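Local coordinates for protein dipeptide Epimerase (Enterococcus faecalis V583, PDB 3JVA) that belongs to the mandelate racemase/muconate lactonizing enzyme family of the enolase superfamily and holds a magnesium ion in its barrel domain, at residues B[212-217]-B[233-238]; B[155-160]-B[185-190]. One frame throughout, in Å; residues are numbered along the deposited sequence.

Contact 1: residues B[212-217]-B[233-238]; sequences ELVEQP and VNTTIM. With MG (magnesium ion), chain O.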
# COMPACT_ATOMS: atom_id res chain seq x y z
N GLU B 212 26.94 15.51 -15.15
CA GLU B 212 26.56 15.96 -13.82
C GLU B 212 25.10 15.63 -13.53
O GLU B 212 24.76 15.20 -12.42
CB GLU B 212 26.75 17.47 -13.67
CG GLU B 212 26.32 17.96 -12.30
CD GLU B 212 26.07 19.44 -12.25
OE1 GLU B 212 25.71 20.02 -13.29
OE2 GLU B 212 26.22 20.03 -11.16
N LEU B 213 24.23 15.85 -14.51
CA LEU B 213 22.82 15.56 -14.35
C LEU B 213 22.06 15.61 -15.66
O LEU B 213 22.53 16.19 -16.65
CB LEU B 213 22.19 16.55 -13.36
CG LEU B 213 22.18 18.02 -13.78
CD1 LEU B 213 21.03 18.29 -14.77
CD2 LEU B 213 22.02 18.90 -12.55
N VAL B 214 20.89 14.99 -15.67
CA VAL B 214 20.03 14.99 -16.84
C VAL B 214 18.67 15.53 -16.42
O VAL B 214 18.04 15.01 -15.50
CB VAL B 214 19.85 13.59 -17.43
CG1 VAL B 214 18.84 13.64 -18.57
CG2 VAL B 214 21.19 13.06 -17.93
N GLU B 215 18.26 16.57 -17.11
CA GLU B 215 17.01 17.26 -16.85
C GLU B 215 15.84 16.68 -17.63
O GLU B 215 15.97 16.38 -18.82
CB GLU B 215 17.20 18.73 -17.24
CG GLU B 215 16.28 19.71 -16.59
CD GLU B 215 16.64 21.13 -16.97
OE1 GLU B 215 17.85 21.46 -17.03
OE2 GLU B 215 15.72 21.93 -17.20
N GLN B 216 14.71 16.52 -16.95
CA GLN B 216 13.46 16.03 -17.53
C GLN B 216 13.59 15.06 -18.71
O GLN B 216 13.29 15.41 -19.85
CB GLN B 216 12.63 17.24 -17.97
CG GLN B 216 11.15 16.96 -18.22
CD GLN B 216 10.41 16.66 -16.94
OE1 GLN B 216 10.57 17.35 -15.93
NE2 GLN B 216 9.58 15.62 -16.97
N PRO B 217 14.00 13.81 -18.45
CA PRO B 217 14.14 12.85 -19.54
C PRO B 217 12.84 12.34 -20.17
O PRO B 217 12.85 11.84 -21.29
CB PRO B 217 14.96 11.73 -18.91
CG PRO B 217 14.52 11.75 -17.48
CD PRO B 217 14.46 13.24 -17.17
N VAL B 233 19.09 4.73 -12.99
CA VAL B 233 20.40 5.23 -13.40
C VAL B 233 21.14 5.91 -12.25
O VAL B 233 20.51 6.45 -11.33
CB VAL B 233 20.29 6.23 -14.56
CG1 VAL B 233 19.47 5.63 -15.70
CG2 VAL B 233 19.65 7.53 -14.08
N ASN B 234 22.46 5.88 -12.30
CA ASN B 234 23.28 6.52 -11.27
C ASN B 234 23.30 8.04 -11.47
O ASN B 234 23.48 8.79 -10.51
CB ASN B 234 24.72 6.00 -11.32
CG ASN B 234 24.83 4.56 -10.85
OD1 ASN B 234 24.21 4.17 -9.86
ND2 ASN B 234 25.62 3.77 -11.56
N THR B 235 23.11 8.48 -12.71
CA THR B 235 23.13 9.90 -13.02
C THR B 235 22.01 10.66 -12.31
O THR B 235 20.88 10.19 -12.24
CB THR B 235 23.01 10.15 -14.54
OG1 THR B 235 24.14 9.56 -15.20
CG2 THR B 235 22.98 11.64 -14.84
N THR B 236 22.36 11.84 -11.78
CA THR B 236 21.39 12.70 -11.10
C THR B 236 20.29 13.11 -12.08
O THR B 236 20.58 13.61 -13.17
CB THR B 236 22.08 13.97 -10.57
OG1 THR B 236 23.03 13.62 -9.55
CG2 THR B 236 21.05 14.95 -10.01
N ILE B 237 19.04 12.89 -11.69
CA ILE B 237 17.90 13.24 -12.54
C ILE B 237 17.18 14.44 -11.95
O ILE B 237 16.87 14.46 -10.75
CB ILE B 237 16.90 12.08 -12.65
CG1 ILE B 237 17.59 10.86 -13.30
CG2 ILE B 237 15.71 12.50 -13.49
CD1 ILE B 237 18.12 11.13 -14.69
N MET B 238 16.91 15.44 -12.78
CA MET B 238 16.24 16.65 -12.34
C MET B 238 14.92 16.89 -13.05
O MET B 238 14.81 16.71 -14.27
CB MET B 238 17.16 17.86 -12.57
CG MET B 238 16.52 19.22 -12.34
SD MET B 238 17.74 20.56 -12.49
CE MET B 238 18.31 20.32 -14.12
MG MG O . 14.85 22.23 -18.74
O HOH W 1 25.38 12.45 -12.12
O HOH W 2 25.66 15.17 -9.80
O HOH W 3 13.73 22.94 -20.30
O HOH W 4 15.68 24.21 -18.82
O HOH W 5 13.91 20.40 -19.02

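Contact 2: residues B[155-160]-B[185-190]; sequences FDTLKI and KLRLDA. With MG (magnesium ion), chain O.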
# COMPACT_ATOMS: atom_id res chain seq x y z
N PHE B 155 33.72 29.93 -17.11
CA PHE B 155 32.63 29.00 -16.83
C PHE B 155 33.17 27.61 -16.49
O PHE B 155 34.08 27.11 -17.14
CB PHE B 155 31.69 28.93 -18.03
CG PHE B 155 30.84 30.16 -18.20
CD1 PHE B 155 29.70 30.33 -17.42
CD2 PHE B 155 31.22 31.16 -19.08
CE1 PHE B 155 28.95 31.50 -17.52
CE2 PHE B 155 30.47 32.34 -19.19
CZ PHE B 155 29.33 32.50 -18.40
N ASP B 156 32.60 27.00 -15.45
CA ASP B 156 33.02 25.67 -15.04
C ASP B 156 31.90 24.66 -15.26
O ASP B 156 32.05 23.47 -14.98
CB ASP B 156 33.42 25.69 -13.56
CG ASP B 156 32.27 26.05 -12.63
OD1 ASP B 156 32.52 26.25 -11.42
OD2 ASP B 156 31.12 26.12 -13.11
N THR B 157 30.77 25.14 -15.78
CA THR B 157 29.62 24.28 -16.04
C THR B 157 28.95 24.66 -17.35
O THR B 157 28.58 25.82 -17.57
CB THR B 157 28.59 24.38 -14.89
OG1 THR B 157 29.24 24.11 -13.65
CG2 THR B 157 27.46 23.37 -15.09
N LEU B 158 28.80 23.68 -18.23
CA LEU B 158 28.17 23.90 -19.53
C LEU B 158 26.90 23.07 -19.61
O LEU B 158 26.83 21.96 -19.09
CB LEU B 158 29.12 23.47 -20.65
CG LEU B 158 30.51 24.10 -20.62
CD1 LEU B 158 31.39 23.44 -21.68
CD2 LEU B 158 30.41 25.60 -20.84
N LYS B 159 25.89 23.63 -20.26
CA LYS B 159 24.61 22.97 -20.41
C LYS B 159 24.27 22.80 -21.88
O LYS B 159 24.45 23.74 -22.67
CB LYS B 159 23.51 23.79 -19.73
CG LYS B 159 22.10 23.30 -20.00
CD LYS B 159 21.10 24.03 -19.11
CE LYS B 159 19.67 23.77 -19.54
NZ LYS B 159 19.40 24.41 -20.85
N ILE B 160 23.81 21.61 -22.26
CA ILE B 160 23.44 21.36 -23.64
C ILE B 160 22.18 20.51 -23.73
O ILE B 160 21.93 19.66 -22.87
CB ILE B 160 24.56 20.63 -24.45
CG1 ILE B 160 24.68 19.18 -24.00
CG2 ILE B 160 25.88 21.36 -24.28
CD1 ILE B 160 25.52 18.33 -24.93
N LYS B 185 31.89 20.68 -15.60
CA LYS B 185 30.63 19.97 -15.42
C LYS B 185 29.74 20.12 -16.64
O LYS B 185 29.65 21.19 -17.24
CB LYS B 185 29.91 20.48 -14.17
CG LYS B 185 30.57 20.03 -12.87
CD LYS B 185 29.91 20.64 -11.64
CE LYS B 185 30.13 22.14 -11.58
NZ LYS B 185 29.61 22.73 -10.31
N LEU B 186 29.09 19.02 -17.02
CA LEU B 186 28.21 19.02 -18.17
C LEU B 186 26.80 18.65 -17.75
O LEU B 186 26.56 17.56 -17.24
CB LEU B 186 28.70 18.02 -19.22
CG LEU B 186 30.02 18.33 -19.92
CD1 LEU B 186 30.38 17.19 -20.86
CD2 LEU B 186 29.89 19.63 -20.70
N ARG B 187 25.87 19.58 -17.94
CA ARG B 187 24.46 19.37 -17.61
C ARG B 187 23.69 19.17 -18.90
O ARG B 187 23.79 19.99 -19.82
CB ARG B 187 23.88 20.60 -16.90
CG ARG B 187 24.45 20.84 -15.55
CD ARG B 187 23.90 22.10 -14.91
NE ARG B 187 24.51 22.28 -13.60
CZ ARG B 187 24.62 23.44 -12.97
NH1 ARG B 187 24.16 24.55 -13.53
NH2 ARG B 187 25.21 23.48 -11.79
N LEU B 188 22.90 18.11 -18.96
CA LEU B 188 22.12 17.85 -20.16
C LEU B 188 20.64 18.08 -19.88
O LEU B 188 20.16 17.83 -18.78
CB LEU B 188 22.32 16.40 -20.61
CG LEU B 188 23.77 15.92 -20.70
CD1 LEU B 188 23.79 14.53 -21.32
CD2 LEU B 188 24.61 16.90 -21.52
N ASP B 189 19.93 18.57 -20.89
CA ASP B 189 18.49 18.77 -20.75
C ASP B 189 17.88 17.93 -21.85
O ASP B 189 18.01 18.26 -23.03
CB ASP B 189 18.09 20.23 -20.93
CG ASP B 189 16.66 20.49 -20.51
OD1 ASP B 189 15.83 19.58 -20.70
OD2 ASP B 189 16.38 21.60 -20.00
N ALA B 190 17.21 16.84 -21.48
CA ALA B 190 16.60 15.94 -22.46
C ALA B 190 15.25 16.41 -22.98
O ALA B 190 14.65 15.77 -23.85
CB ALA B 190 16.47 14.53 -21.87
MG MG O . 14.85 22.23 -18.74
O HOH W 5 13.91 20.40 -19.02
O HOH W 3 13.73 22.94 -20.30
O HOH W 4 15.68 24.21 -18.82

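Contact 1: residues B[212-217]-B[233-238]
Val214 sits between Thr236 and Met238 in a parallel strand pair, the axes of the two short strand segments coming within 4.7 Å at 23°: its N-H reaches Thr236 O at 2.9 Å, its carbonyl takes the Met238 N-H, and Gln216 N continues the ladder to Met238 O at 2.7 Å. On the face carrying Leu213, Glu215 and Met238, the methionine does most of the touching. Its chain runs out extended through chi2 and turns at chi3 (59°), which lays the methyl CE beside the Glu215 side chain, 3.2 Å from Glu215 OE1, and tight against Leu213 CD1 at 3.5 Å. Glu215 runs alongside in the same direction and binds magnesium through OE2; the S-methyl of Met238 thus lies against a metal ligand. Across the sheet, Ile237 CD1 meets Val214 CB and its CG2 meets Pro217 CD, with helices 196-206 and 223-232 covering this side. At the N-terminal end two waters bridge from Glu212 O, one to Thr236 N and one to Thr236 OG1. Joined through helix 223-232, the strands form a beta-alpha-beta unit of the TIM-barrel domain, with Glu215 and, just past Met238, Asp240 supplying magnesium ligands at the C-terminal strand ends, as in the enolase superfamily.

Contact 2: residues B[155-160]-B[185-190]
Thr157 CG2 sits over the centre of one face of the Arg187 guanidinium, 3.4 Å above its plane, so methyl and flat cation meet face-on. With Thr157 OG1 beside the backbone N (chi1 -54°), CG2 falls anti to that nitrogen and reaches the arginine, while OG1 turns to Asp156 and donates to OD2 at 2.8 Å from above the carboxylate plane. The Lys185 chain crosses Thr157 and bends at chi3, bringing CE to 3.0 Å from Thr157 OG1. Extended from CG to NE, Arg187 reaches salt bridges with Glu212 through NE and Asp132 through NH1, two carboxylates that probably fix the rotation of its guanidinium. Further along the same face Lys159 runs along Asp189 with both chains heading in one direction, Lys159 CE 4.0 Å from Asp189 OD2. That oxygen binds magnesium at 2.1 Å; OD1 accepts from the Asn191 N-H and from a water that is itself a magnesium ligand, which orients the carboxylate. On the other face Ile160 and Leu188 also run alongside each other, CG1 to CD2 a tight 3.4 Å, beneath helices 140-152 and 166-180. Five backbone bonds, from Lys185 N to Asp156 O through Asp189 N to Ile160 O, tie the parallel strands. With helix 166-180 they make a beta-alpha-beta unit of the TIM barrel, polar toward the barrel interior and apolar toward the helices, ending in a magnesium-binding aspartate.

In the fold
Contacts 1 and 2 belong to one barrel wall, separated by the crossover through helix 196-206, their centres about 11 Å apart, and they meet where strand 185-189 lies next to strand 213-215. Both are largely buried, though contact 2 includes the exposed Lys185 at its start and contact 1 lies near a second subunit, whose Lys197 bonds Thr235 O. Across the seam, Glu215 N probably bonds to Leu188 O, and Pro217 packs on Ala190. Their inward faces differ: contact 2 lines the barrel with charged and hydroxyl groups, whereas contact 1 sets the apolar Leu213 and Met238 beside the metal-binding Glu215. Each contributes one ligand to the same magnesium ion, which Asp240 also binds.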